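Local structure of 2,5-dihydroxypyridine 5,6-dioxygenase (Pseudomonas putida KT2440, 7CNT) at residues 8-13 with 47-52; 122-127 with 286-291; 140-145 with 176-181; 250-255 with 317-322. The protein cleaves the ring of 2,5-dihydroxypyridine between carbons 5 and 6 with molecular oxygen, using iron(II), to give N-formylmaleamate in the aerobic breakdown of nicotinate. All blocks are in the same frame, centred on the assembly; numbering follows the deposited sequence.

Contact 1: residues 8-13 with 47-52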
loop_
_atom_site.group_PDB
_atom_site.type_symbol
_atom_site.label_atom_id
_atom_site.label_comp_id
_atom_site.label_asym_id
_atom_site.label_seq_id
_atom_site.Cartn_x
_atom_site.Cartn_y
_atom_site.Cartn_z
ATOM N N LEU A 8 -14.185 -15.127 0.448
ATOM C CA LEU A 8 -15.008 -13.946 0.286
ATOM C C LEU A 8 -15.473 -13.846 -1.151
ATOM O O LEU A 8 -16.630 -13.461 -1.387
ATOM C CB LEU A 8 -14.255 -12.691 0.726
ATOM C CG LEU A 8 -15.104 -11.419 0.819
ATOM C CD1 LEU A 8 -16.136 -11.528 1.924
ATOM C CD2 LEU A 8 -14.220 -10.215 1.060
ATOM N N THR A 9 -14.604 -14.190 -2.115
ATOM C CA THR A 9 -15.025 -14.084 -3.511
ATOM C C THR A 9 -16.139 -15.087 -3.758
ATOM O O THR A 9 -17.178 -14.725 -4.312
ATOM C CB THR A 9 -13.875 -14.253 -4.519
ATOM O OG1 THR A 9 -13.094 -13.061 -4.512
ATOM C CG2 THR A 9 -14.395 -14.440 -5.924
ATOM N N GLN A 10 -15.937 -16.314 -3.290
ATOM C CA GLN A 10 -16.953 -17.362 -3.442
ATOM C C GLN A 10 -18.323 -17.039 -2.845
ATOM O O GLN A 10 -19.336 -17.516 -3.364
ATOM C CB GLN A 10 -16.452 -18.660 -2.846
ATOM C CG GLN A 10 -15.235 -19.193 -3.584
ATOM C CD GLN A 10 -14.605 -20.352 -2.866
ATOM O OE1 GLN A 10 -13.416 -20.320 -2.534
ATOM N NE2 GLN A 10 -15.407 -21.386 -2.594
HETATM N N MSE A 11 -18.342 -16.225 -1.787
HETATM C CA MSE A 11 -19.585 -15.849 -1.075
HETATM C C MSE A 11 -20.304 -14.859 -1.929
HETATM O O MSE A 11 -21.480 -14.895 -2.024
HETATM C CB MSE A 11 -19.342 -15.222 0.297
HETATM C CG MSE A 11 -19.152 -16.244 1.419
HETATM SE SE MSE A 11 -18.196 -15.499 2.989
HETATM C CE MSE A 11 -19.063 -13.751 2.970
ATOM N N PHE A 12 -19.586 -13.925 -2.516
ATOM C CA PHE A 12 -20.205 -12.960 -3.383
ATOM C C PHE A 12 -20.789 -13.634 -4.638
ATOM O O PHE A 12 -21.720 -13.109 -5.213
ATOM C CB PHE A 12 -19.225 -11.790 -3.745
ATOM C CG PHE A 12 -19.389 -10.550 -2.863
ATOM C CD1 PHE A 12 -20.329 -9.583 -3.174
ATOM C CD2 PHE A 12 -18.599 -10.354 -1.727
ATOM C CE1 PHE A 12 -20.481 -8.452 -2.388
ATOM C CE2 PHE A 12 -18.756 -9.221 -0.935
ATOM C CZ PHE A 12 -19.695 -8.259 -1.273
ATOM N N GLU A 13 -20.234 -14.758 -5.075
ATOM C CA GLU A 13 -20.785 -15.485 -6.225
ATOM C C GLU A 13 -22.161 -16.036 -5.843
ATOM O O GLU A 13 -23.173 -15.879 -6.535
ATOM C CB GLU A 13 -19.880 -16.647 -6.632
ATOM C CG GLU A 13 -18.600 -16.251 -7.306
ATOM C CD GLU A 13 -17.819 -17.477 -7.796
ATOM O OE1 GLU A 13 -18.277 -18.175 -8.731
ATOM O OE2 GLU A 13 -16.740 -17.757 -7.242
ATOM N N ALA A 47 -18.549 -10.953 -9.938
ATOM C CA ALA A 47 -19.419 -10.639 -11.072
ATOM C C ALA A 47 -18.774 -10.973 -12.430
ATOM O O ALA A 47 -19.455 -11.319 -13.397
ATOM C CB ALA A 47 -19.834 -9.180 -11.029
ATOM N N GLN A 48 -17.460 -10.868 -12.514
ATOM C CA GLN A 48 -16.769 -11.377 -13.710
ATOM C C GLN A 48 -16.849 -12.899 -13.799
ATOM O O GLN A 48 -17.198 -13.432 -14.843
ATOM C CB GLN A 48 -15.337 -10.871 -13.769
ATOM C CG GLN A 48 -15.324 -9.355 -13.910
ATOM C CD GLN A 48 -13.937 -8.736 -13.812
ATOM O OE1 GLN A 48 -13.162 -8.814 -14.759
ATOM N NE2 GLN A 48 -13.633 -8.097 -12.687
ATOM N N ARG A 49 -16.569 -13.590 -12.701
ATOM C CA ARG A 49 -16.604 -15.038 -12.713
ATOM C C ARG A 49 -17.961 -15.464 -13.201
ATOM O O ARG A 49 -18.103 -16.551 -13.692
ATOM C CB ARG A 49 -16.412 -15.645 -11.343
ATOM C CG ARG A 49 -14.992 -15.916 -10.872
ATOM C CD ARG A 49 -15.026 -17.088 -9.860
ATOM N NE ARG A 49 -14.110 -16.945 -8.705
ATOM C CZ ARG A 49 -13.985 -17.804 -7.678
ATOM N NH1 ARG A 49 -14.690 -18.938 -7.617
ATOM N NH2 ARG A 49 -13.123 -17.532 -6.705
ATOM N N LEU A 50 -18.970 -14.617 -13.042
ATOM C CA LEU A 50 -20.347 -14.987 -13.390
ATOM C C LEU A 50 -20.734 -14.518 -14.788
ATOM O O LEU A 50 -21.914 -14.607 -15.167
ATOM C CB LEU A 50 -21.339 -14.399 -12.363
ATOM C CG LEU A 50 -21.471 -15.051 -10.980
ATOM C CD1 LEU A 50 -22.313 -14.197 -10.036
ATOM C CD2 LEU A 50 -22.064 -16.452 -11.101
ATOM N N LYS A 51 -19.744 -14.016 -15.538
ATOM C CA LYS A 51 -19.921 -13.543 -16.919
ATOM C C LYS A 51 -20.653 -12.209 -17.054
ATOM O O LYS A 51 -20.933 -11.786 -18.162
ATOM C CB LYS A 51 -20.604 -14.599 -17.808
ATOM C CG LYS A 51 -19.874 -15.932 -17.897
ATOM C CD LYS A 51 -18.676 -15.835 -18.828
ATOM C CE LYS A 51 -18.005 -17.184 -18.980
ATOM N NZ LYS A 51 -17.447 -17.662 -17.679
ATOM N N ALA A 52 -20.903 -11.516 -15.951
ATOM C CA ALA A 52 -21.532 -10.197 -16.007
ATOM C C ALA A 52 -20.531 -9.214 -16.477
ATOM O O ALA A 52 -19.343 -9.452 -16.369
ATOM C CB ALA A 52 -22.058 -9.763 -14.649
#
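Glu-13 and Arg-49 meet with their side chains crossing at about a right angle, the carboxylate of one helix turned against the flat guanidinium of the other. As modelled, the planes of the two groups are 66° apart, not the flat, two-pronged pairing possible between these residues. Glu-13 OE2 lies over one face of the guanidinium and pairs with Arg-49 NH1 as a salt bridge, but the two atoms are modelled too close together, which leaves the detail doubtful. Glu-13 OE1 is 3.6 Å from Arg-49 CD, so the carboxylate also rests near the aliphatic part of the arginine. Glu-13 gets there with an extended chain that carries the carboxylate across to the partner helix.

Thr-9 sits one turn earlier and offers its methyl. Its chi1 of -75° sets CG2 anti to the backbone N and places it 3.4 Å from Arg-49 NH2, while OG1 turns back in a weak hydrogen bond to Asn-5 O. Gln-10 adds a looser touch through its own aliphatic part, CG lying 4.1 Å from Arg-49 NH1. Further along, Leu-50 CD1 packs 4.0 Å from Glu-13 O.

Leu-50 lies just past helix 37-49, where Lys-51, at positive phi, is the C-prime residue of a Schellman motif. This helix links the parallel strands 26-31 and 53-58 as a beta-alpha-beta crossover, and helix 5-18 packs beside it. Arg-49 also approaches Arg-49 of the second subunit, so the charge of Glu-13 probably helps to offset the repulsion between two like groups at this surface.

Contact 2: residues 122-127 with 286-291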
loop_
_atom_site.group_PDB
_atom_site.type_symbol
_atom_site.label_atom_id
_atom_site.label_comp_id
_atom_site.label_asym_id
_atom_site.label_seq_id
_atom_site.Cartn_x
_atom_site.Cartn_y
_atom_site.Cartn_z
ATOM N N ALA A 122 -23.827 -4.040 0.975
ATOM C CA ALA A 122 -22.876 -4.994 1.562
ATOM C C ALA A 122 -21.680 -4.267 2.178
ATOM O O ALA A 122 -20.730 -3.911 1.473
ATOM C CB ALA A 122 -22.430 -5.972 0.520
ATOM N N VAL A 123 -21.763 -4.067 3.494
ATOM C CA VAL A 123 -20.893 -3.172 4.267
ATOM C C VAL A 123 -20.423 -3.749 5.609
ATOM O O VAL A 123 -19.438 -3.258 6.198
ATOM C CB VAL A 123 -21.587 -1.817 4.549
ATOM C CG1 VAL A 123 -21.631 -0.935 3.299
ATOM C CG2 VAL A 123 -22.977 -2.020 5.093
ATOM N N GLU A 124 -21.108 -4.781 6.100
ATOM C CA GLU A 124 -20.708 -5.443 7.329
ATOM C C GLU A 124 -19.424 -6.160 7.050
ATOM O O GLU A 124 -19.126 -6.443 5.885
ATOM C CB GLU A 124 -21.777 -6.426 7.811
ATOM C CG GLU A 124 -23.067 -5.732 8.272
ATOM C CD GLU A 124 -22.904 -5.058 9.633
ATOM O OE1 GLU A 124 -23.489 -5.563 10.635
ATOM O OE2 GLU A 124 -22.165 -4.041 9.694
ATOM N N PRO A 125 -18.637 -6.446 8.107
ATOM C CA PRO A 125 -17.373 -7.136 7.913
ATOM C C PRO A 125 -17.565 -8.574 7.403
ATOM O O PRO A 125 -18.520 -9.257 7.735
ATOM C CB PRO A 125 -16.746 -7.136 9.304
ATOM C CG PRO A 125 -17.514 -6.150 10.076
ATOM C CD PRO A 125 -18.896 -6.215 9.523
ATOM N N PRO A 126 -16.660 -9.029 6.582
ATOM C CA PRO A 126 -16.692 -10.337 5.982
ATOM C C PRO A 126 -17.170 -11.472 6.883
ATOM O O PRO A 126 -17.905 -12.360 6.438
ATOM C CB PRO A 126 -15.230 -10.551 5.628
ATOM C CG PRO A 126 -14.757 -9.185 5.265
ATOM C CD PRO A 126 -15.635 -8.177 5.971
ATOM N N GLU A 127 -16.734 -11.467 8.124
ATOM C CA GLU A 127 -17.090 -12.542 9.072
ATOM C C GLU A 127 -18.574 -12.553 9.353
ATOM O O GLU A 127 -19.209 -13.608 9.408
ATOM C CB GLU A 127 -16.331 -12.404 10.404
ATOM C CG GLU A 127 -14.830 -12.697 10.301
ATOM C CD GLU A 127 -14.049 -11.697 9.446
ATOM O OE1 GLU A 127 -14.263 -10.443 9.586
ATOM O OE2 GLU A 127 -13.219 -12.187 8.623
ATOM N N ASP A 286 -16.933 -1.388 13.743
ATOM C CA ASP A 286 -16.876 -2.630 12.991
ATOM C C ASP A 286 -17.965 -2.668 11.927
ATOM O O ASP A 286 -17.712 -3.059 10.798
ATOM C CB ASP A 286 -16.990 -3.840 13.921
ATOM C CG ASP A 286 -15.726 -4.057 14.755
ATOM O OD1 ASP A 286 -14.813 -3.204 14.701
ATOM O OD2 ASP A 286 -15.637 -5.068 15.480
ATOM N N GLY A 287 -19.164 -2.240 12.285
ATOM C CA GLY A 287 -20.285 -2.241 11.355
ATOM C C GLY A 287 -21.459 -1.414 11.853
ATOM O O GLY A 287 -21.309 -0.608 12.766
HETATM N N MSE A 288 -22.634 -1.638 11.262
HETATM C CA MSE A 288 -23.893 -1.070 11.791
HETATM C C MSE A 288 -24.714 -1.973 12.716
HETATM O O MSE A 288 -25.765 -1.561 13.232
HETATM C CB MSE A 288 -24.778 -0.558 10.660
HETATM C CG MSE A 288 -24.589 -1.233 9.318
HETATM SE SE MSE A 288 -25.852 -0.420 8.028
HETATM C CE MSE A 288 -27.477 -1.231 8.793
ATOM N N CYS A 289 -24.235 -3.187 12.970
ATOM C CA CYS A 289 -24.920 -4.154 13.853
ATOM C C CYS A 289 -26.269 -4.573 13.338
ATOM O O CYS A 289 -27.314 -4.245 13.918
ATOM C CB CYS A 289 -25.071 -3.694 15.312
ATOM S SG CYS A 289 -25.084 -5.172 16.386
HETATM N N MSE A 290 -26.220 -5.340 12.258
HETATM C CA MSE A 290 -27.407 -5.919 11.677
HETATM C C MSE A 290 -27.916 -7.058 12.521
HETATM O O MSE A 290 -29.098 -7.408 12.413
HETATM C CB MSE A 290 -27.076 -6.399 10.265
HETATM C CG MSE A 290 -26.797 -5.198 9.381
HETATM SE SE MSE A 290 -28.328 -3.988 9.214
HETATM C CE MSE A 290 -29.619 -5.428 8.980
ATOM N N ASP A 291 -27.044 -7.645 13.348
ATOM C CA ASP A 291 -27.459 -8.688 14.288
ATOM C C ASP A 291 -28.574 -8.153 15.168
ATOM O O ASP A 291 -29.549 -8.830 15.471
ATOM C CB ASP A 291 -26.334 -9.101 15.243
ATOM C CG ASP A 291 -25.453 -10.160 14.677
ATOM O OD1 ASP A 291 -24.456 -9.737 14.023
ATOM O OD2 ASP A 291 -25.731 -11.381 14.923
#
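Glu-124 takes up two backbone N-H groups of the facing loop, one with each carboxylate oxygen. OE2 accepts from Met-288 N at 2.9 Å, on its syn side but with the donor lifted from the carboxylate plane. OE1 accepts from Met-290 N at 3.2 Å in a nearly straight bond of 168°, met from above that plane. A bend at chi2 (-75°) folds the glutamate so that both oxygens face the loop. With an alanine here, both N-H groups would probably lose their acceptor and the 286-290 loop would be less firmly fixed.

The carboxylate also explains the glycine beside it: Gly-287 CA lies 3.1 Å from Glu-124 OE2, and a beta carbon would collide with that oxygen. Packing spreads from there. Met-290 CG is 3.6 Å from Glu-124 OE1, Pro-125 CG rests 3.2 Å from Asp-286 O, and Val-123 CG2 approaches the selenium of Met-288, a selenomethionine, at 4.4 Å.

Pro-125 is the N-cap of helix 126-131, which follows the parallel strand 118-121. The site is thus a strand-to-helix turn of an alpha/beta sheet, clasping a loop whose Met-288 side chain comes within about 6 Å of that of the iron ligand Asp-320.

Contact 3: residues 140-145 with 176-181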
loop_
_atom_site.group_PDB
_atom_site.type_symbol
_atom_site.label_atom_id
_atom_site.label_comp_id
_atom_site.label_asym_id
_atom_site.label_seq_id
_atom_site.Cartn_x
_atom_site.Cartn_y
_atom_site.Cartn_z
ATOM N N ARG A 140 -38.206 -17.312 1.710
ATOM C CA ARG A 140 -39.484 -17.971 1.827
ATOM C C ARG A 140 -40.166 -17.507 3.118
ATOM O O ARG A 140 -41.266 -16.931 3.104
ATOM C CB ARG A 140 -39.295 -19.495 1.817
ATOM C CG ARG A 140 -40.591 -20.284 1.623
ATOM C CD ARG A 140 -40.451 -21.763 1.991
ATOM N NE ARG A 140 -39.665 -22.035 3.227
ATOM C CZ ARG A 140 -40.150 -22.152 4.476
ATOM N NH1 ARG A 140 -41.440 -22.012 4.748
ATOM N NH2 ARG A 140 -39.325 -22.404 5.486
ATOM N N ARG A 141 -39.472 -17.718 4.222
ATOM C CA ARG A 141 -39.960 -17.317 5.547
ATOM C C ARG A 141 -40.367 -15.855 5.631
ATOM O O ARG A 141 -41.420 -15.551 6.174
ATOM C CB ARG A 141 -38.936 -17.646 6.626
ATOM C CG ARG A 141 -38.783 -19.137 6.803
ATOM C CD ARG A 141 -37.833 -19.569 7.926
ATOM N NE ARG A 141 -36.527 -18.890 7.900
ATOM C CZ ARG A 141 -36.234 -17.803 8.605
ATOM N NH1 ARG A 141 -37.155 -17.251 9.395
ATOM N NH2 ARG A 141 -35.024 -17.265 8.522
ATOM N N VAL A 142 -39.570 -14.959 5.058
ATOM C CA VAL A 142 -39.854 -13.533 5.125
ATOM C C VAL A 142 -41.033 -13.145 4.256
ATOM O O VAL A 142 -41.748 -12.233 4.635
ATOM C CB VAL A 142 -38.588 -12.688 4.820
ATOM C CG1 VAL A 142 -38.862 -11.190 4.730
ATOM C CG2 VAL A 142 -37.520 -12.956 5.878
ATOM N N LEU A 143 -41.264 -13.807 3.114
ATOM C CA LEU A 143 -42.454 -13.460 2.268
ATOM C C LEU A 143 -43.728 -13.987 2.875
ATOM O O LEU A 143 -44.769 -13.397 2.737
ATOM C CB LEU A 143 -42.349 -13.955 0.837
ATOM C CG LEU A 143 -41.329 -13.255 -0.066
ATOM C CD1 LEU A 143 -41.420 -13.847 -1.462
ATOM C CD2 LEU A 143 -41.518 -11.747 -0.140
ATOM N N ALA A 144 -43.614 -15.073 3.606
ATOM C CA ALA A 144 -44.745 -15.588 4.323
ATOM C C ALA A 144 -45.228 -14.561 5.359
ATOM O O ALA A 144 -46.414 -14.187 5.370
ATOM C CB ALA A 144 -44.375 -16.928 4.980
ATOM N N ALA A 145 -44.318 -14.090 6.216
ATOM C CA ALA A 145 -44.625 -12.990 7.140
ATOM C C ALA A 145 -45.169 -11.757 6.416
ATOM O O ALA A 145 -46.118 -11.156 6.898
ATOM C CB ALA A 145 -43.430 -12.637 7.995
ATOM N N THR A 176 -39.594 -5.916 2.852
ATOM C CA THR A 176 -38.860 -7.090 3.309
ATOM C C THR A 176 -37.389 -6.919 3.040
ATOM O O THR A 176 -37.004 -6.206 2.128
ATOM C CB THR A 176 -39.287 -8.288 2.511
ATOM O OG1 THR A 176 -39.183 -7.963 1.117
ATOM C CG2 THR A 176 -40.717 -8.623 2.841
ATOM N N GLU A 177 -36.573 -7.576 3.847
ATOM C CA GLU A 177 -35.136 -7.668 3.601
ATOM C C GLU A 177 -34.762 -9.081 3.907
ATOM O O GLU A 177 -34.779 -9.490 5.090
ATOM C CB GLU A 177 -34.323 -6.721 4.490
ATOM C CG GLU A 177 -34.619 -5.236 4.259
ATOM C CD GLU A 177 -33.723 -4.290 5.085
ATOM O OE1 GLU A 177 -32.627 -4.706 5.548
ATOM O OE2 GLU A 177 -34.109 -3.106 5.254
ATOM N N TYR A 178 -34.402 -9.832 2.870
ATOM C CA TYR A 178 -33.983 -11.213 3.076
ATOM C C TYR A 178 -32.570 -11.498 2.620
ATOM O O TYR A 178 -32.136 -12.645 2.664
ATOM C CB TYR A 178 -34.949 -12.173 2.406
ATOM C CG TYR A 178 -35.408 -11.767 1.012
ATOM C CD1 TYR A 178 -34.642 -12.050 -0.102
ATOM C CD2 TYR A 178 -36.636 -11.121 0.821
ATOM C CE1 TYR A 178 -35.086 -11.704 -1.378
ATOM C CE2 TYR A 178 -37.091 -10.787 -0.443
ATOM C CZ TYR A 178 -36.304 -11.074 -1.533
ATOM O OH TYR A 178 -36.726 -10.735 -2.789
ATOM N N GLY A 179 -31.821 -10.479 2.222
ATOM C CA GLY A 179 -30.364 -10.688 2.007
ATOM C C GLY A 179 -29.833 -10.621 0.579
ATOM O O GLY A 179 -28.599 -10.665 0.363
ATOM N N TYR A 180 -30.746 -10.564 -0.395
ATOM C CA TYR A 180 -30.367 -10.551 -1.783
ATOM C C TYR A 180 -31.358 -9.817 -2.646
ATOM O O TYR A 180 -32.509 -9.733 -2.310
ATOM C CB TYR A 180 -30.039 -11.952 -2.281
ATOM C CG TYR A 180 -31.079 -13.035 -2.149
ATOM C CD1 TYR A 180 -31.147 -13.856 -1.007
ATOM C CD2 TYR A 180 -31.928 -13.317 -3.234
ATOM C CE1 TYR A 180 -32.101 -14.860 -0.929
ATOM C CE2 TYR A 180 -32.854 -14.341 -3.191
ATOM C CZ TYR A 180 -32.953 -15.087 -2.044
ATOM O OH TYR A 180 -33.878 -16.078 -2.076
ATOM N N ALA A 181 -30.864 -9.235 -3.727
ATOM C CA ALA A 181 -31.614 -8.341 -4.564
ATOM C C ALA A 181 -31.928 -9.004 -5.933
ATOM O O ALA A 181 -31.354 -8.645 -6.987
ATOM C CB ALA A 181 -30.836 -7.055 -4.737
#
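Val-142 is the chief contributor from the helix, its CG1 meeting Thr-176 and the edge of the Tyr-178 ring, its CG2 the base of the tyrosine. With chi1 at 174°, CG1 stretches directly away from the backbone N and presses on Thr-176, 3.7 Å from CB and equally far from CG2 of that residue. At the tyrosine it stands near the ring plane, whereas Val-142 CG2 is 4.4 Å from Tyr-178 CB. Leu-143 follows with a looser touch, its CD2 4.4 Å from Thr-176 CG2.

Thr-176 therefore shows the helix its methyl side, and its hydroxyl OG1 hydrogen-bonds to Arg-186. Tyr-178 likewise presents carbon here and sends OH to Asp-182. Its CD1 lies over the centre of the Tyr-180 ring, 3.8 Å above the plane. Gly-179 makes the turn between these tyrosines possible, since its positive phi of 111° would jam a side chain against the preceding carbonyl.

Glu-177 points away from the helix, its side chain about 8 Å from the bound iron(II) ion. Helix 136-151 thus packs on strand 175-177, an outermost strand of an antiparallel sheet within this chain; strand 194-197 pairs with it, and Asp-188 of the parallel sheet accepts from Tyr-178 N and Gly-179 N.

Contact 4: residues 250-255 with 317-322. With FE2 (Fe (II) ion), chain G.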
loop_
_atom_site.group_PDB
_atom_site.type_symbol
_atom_site.label_atom_id
_atom_site.label_comp_id
_atom_site.label_asym_id
_atom_site.label_seq_id
_atom_site.Cartn_x
_atom_site.Cartn_y
_atom_site.Cartn_z
ATOM N N ASP A 250 -30.449 14.171 25.254
ATOM C CA ASP A 250 -29.435 15.150 24.886
ATOM C C ASP A 250 -29.127 14.996 23.421
ATOM O O ASP A 250 -29.108 15.964 22.683
ATOM C CB ASP A 250 -28.153 14.920 25.689
ATOM C CG ASP A 250 -27.646 16.174 26.338
ATOM O OD1 ASP A 250 -28.361 16.671 27.247
ATOM O OD2 ASP A 250 -26.535 16.641 25.954
ATOM N N TYR A 251 -28.906 13.748 23.006
ATOM C CA TYR A 251 -28.642 13.391 21.600
ATOM C C TYR A 251 -29.752 13.871 20.642
ATOM O O TYR A 251 -29.480 14.427 19.577
ATOM C CB TYR A 251 -28.436 11.877 21.476
ATOM C CG TYR A 251 -28.122 11.429 20.088
ATOM C CD1 TYR A 251 -26.842 11.402 19.642
ATOM C CD2 TYR A 251 -29.138 11.034 19.206
ATOM C CE1 TYR A 251 -26.537 10.973 18.376
ATOM C CE2 TYR A 251 -28.857 10.616 17.927
ATOM C CZ TYR A 251 -27.533 10.595 17.519
ATOM O OH TYR A 251 -27.151 10.207 16.264
HETATM N N MSE A 252 -31.003 13.660 21.012
HETATM C CA MSE A 252 -32.104 14.123 20.168
HETATM C C MSE A 252 -32.177 15.647 20.086
HETATM O O MSE A 252 -32.262 16.173 19.000
HETATM C CB MSE A 252 -33.401 13.426 20.642
HETATM C CG MSE A 252 -33.577 12.151 19.808
HETATM SE SE MSE A 252 -34.790 10.828 20.635
HETATM C CE MSE A 252 -35.782 10.381 18.979
ATOM N N LYS A 253 -32.127 16.358 21.213
ATOM C CA LYS A 253 -32.120 17.837 21.238
ATOM C C LYS A 253 -31.077 18.461 20.331
ATOM O O LYS A 253 -31.381 19.358 19.577
ATOM C CB LYS A 253 -31.919 18.379 22.651
ATOM C CG LYS A 253 -33.107 19.172 23.192
ATOM C CD LYS A 253 -32.866 19.815 24.565
ATOM C CE LYS A 253 -33.166 18.879 25.747
ATOM N NZ LYS A 253 -31.976 18.175 26.327
ATOM N N TYR A 254 -29.853 17.956 20.385
ATOM C CA TYR A 254 -28.724 18.461 19.581
ATOM C C TYR A 254 -29.039 18.804 18.114
ATOM O O TYR A 254 -28.528 19.798 17.602
ATOM C CB TYR A 254 -27.582 17.441 19.619
ATOM C CG TYR A 254 -26.455 17.675 18.646
ATOM C CD1 TYR A 254 -25.497 18.662 18.894
ATOM C CD2 TYR A 254 -26.327 16.894 17.490
ATOM C CE1 TYR A 254 -24.442 18.866 18.027
ATOM C CE2 TYR A 254 -25.279 17.093 16.601
ATOM C CZ TYR A 254 -24.339 18.084 16.875
ATOM O OH TYR A 254 -23.288 18.302 16.010
ATOM N N PHE A 255 -29.861 17.984 17.460
ATOM C CA PHE A 255 -30.275 18.209 16.053
ATOM C C PHE A 255 -31.266 19.357 15.861
ATOM O O PHE A 255 -31.462 19.820 14.741
ATOM C CB PHE A 255 -30.893 16.956 15.482
ATOM C CG PHE A 255 -29.943 15.835 15.408
ATOM C CD1 PHE A 255 -29.624 15.123 16.538
ATOM C CD2 PHE A 255 -29.349 15.503 14.213
ATOM C CE1 PHE A 255 -28.723 14.080 16.485
ATOM C CE2 PHE A 255 -28.446 14.458 14.151
ATOM C CZ PHE A 255 -28.133 13.745 15.292
ATOM N N CYS A 317 -31.493 12.908 12.068
ATOM C CA CYS A 317 -31.426 12.091 13.290
ATOM C C CYS A 317 -32.283 10.823 13.143
ATOM O O CYS A 317 -33.521 10.875 13.104
ATOM C CB CYS A 317 -31.867 12.890 14.529
ATOM S SG CYS A 317 -31.573 12.126 16.160
ATOM N N HIS A 318 -31.592 9.688 13.085
ATOM C CA HIS A 318 -32.194 8.401 12.867
ATOM C C HIS A 318 -31.728 7.429 13.951
ATOM O O HIS A 318 -30.541 7.253 14.150
ATOM C CB HIS A 318 -31.749 7.930 11.486
ATOM C CG HIS A 318 -32.184 6.547 11.133
ATOM N ND1 HIS A 318 -31.342 5.459 11.221
ATOM C CD2 HIS A 318 -33.361 6.078 10.667
ATOM C CE1 HIS A 318 -31.989 4.377 10.836
ATOM N NE2 HIS A 318 -33.215 4.726 10.492
ATOM N N LEU A 319 -32.682 6.813 14.640
ATOM C CA LEU A 319 -32.427 5.760 15.627
ATOM C C LEU A 319 -33.100 4.475 15.235
ATOM O O LEU A 319 -34.212 4.487 14.685
ATOM C CB LEU A 319 -33.014 6.152 16.993
ATOM C CG LEU A 319 -32.699 7.541 17.548
ATOM C CD1 LEU A 319 -33.319 7.623 18.888
ATOM C CD2 LEU A 319 -31.202 7.725 17.672
ATOM N N ASP A 320 -32.483 3.358 15.588
ATOM C CA ASP A 320 -33.088 2.050 15.373
ATOM C C ASP A 320 -33.060 1.345 16.705
ATOM O O ASP A 320 -32.025 1.303 17.343
ATOM C CB ASP A 320 -32.280 1.252 14.353
ATOM C CG ASP A 320 -32.780 1.406 12.913
ATOM O OD1 ASP A 320 -33.905 1.867 12.682
ATOM O OD2 ASP A 320 -32.049 1.017 11.994
ATOM N N ILE A 321 -34.196 0.805 17.143
ATOM C CA ILE A 321 -34.328 0.274 18.498
ATOM C C ILE A 321 -34.996 -1.121 18.561
ATOM O O ILE A 321 -36.205 -1.240 18.432
ATOM C CB ILE A 321 -35.091 1.259 19.374
ATOM C CG1 ILE A 321 -34.318 2.561 19.519
ATOM C CG2 ILE A 321 -35.306 0.671 20.763
ATOM C CD1 ILE A 321 -35.101 3.679 20.183
ATOM N N PRO A 322 -34.202 -2.189 18.704
ATOM C CA PRO A 322 -34.770 -3.518 18.968
ATOM C C PRO A 322 -35.170 -3.790 20.444
ATOM O O PRO A 322 -34.415 -3.491 21.379
ATOM C CB PRO A 322 -33.656 -4.468 18.540
ATOM C CG PRO A 322 -32.425 -3.630 18.529
ATOM C CD PRO A 322 -32.882 -2.284 18.093
HETATM FE FE FE2 G . -34.577 3.276 10.705
#
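Chi1 of Phe-255 (-64°) swings the phenyl ring up against Cys-317, whose CB stands almost straight over it, 3.5 Å from the Phe-255 centroid and 7° off the normal, a CH-pi contact. Chi1 of Cys-317 (-170°) points SG opposite the backbone N, so that it shares that face at 3.8 Å from the same centroid, a sulfur-aromatic contact, and reaches obliquely to Tyr-251, 3.6 Å from CE2. Tyr-254 CD2 lies over the opposite face of the phenyl ring. With an alanine in place of Phe-255, the cysteine would probably lose the surface on which it rests, leaving a gap between it and Tyr-254.

The chain then enters strand 319-323, an outer strand of an antiparallel sheet. His-318 points away from the helix, and it and Asp-320 bind iron(II), through His-318 NE2 at 2.0 Å and Asp-320 OD1 at 2.5 Å. His-265 completes the two-histidine, one-carboxylate set of non-haem iron dioxygenases, and Ser-302 OG is also a ligand.

Between His-318 and Asp-320, Leu-319 turns back toward helix 243-254. It runs alongside the Tyr-251 side chain, pointing the other way, with CD2 3.7 Å from Tyr-251 CE2, while CD1 meets CE of selenomethionine Met-252, also at 3.7 Å.

From the N terminus, contact 1 comes first and closes a short loop that joins helix 5-18 to the end of helix 37-49 at one side of the parallel sheet. It is complete before contact 2 opens at 122-127, yet the two touch, Leu-8 and Met-11 packing on Pro-126. Contact 2 closes a loop of 158 residues, and contact 3, tying helix 136-151 to an edge strand, is nested within it. Contact 4 begins inside that same loop and ends beyond it, so contacts 2 and 4 cross. Contacts 3 and 4 reach opposite outer strands of one antiparallel sheet, while contact 2 brings the parallel-sheet part of the chain up beside the iron region.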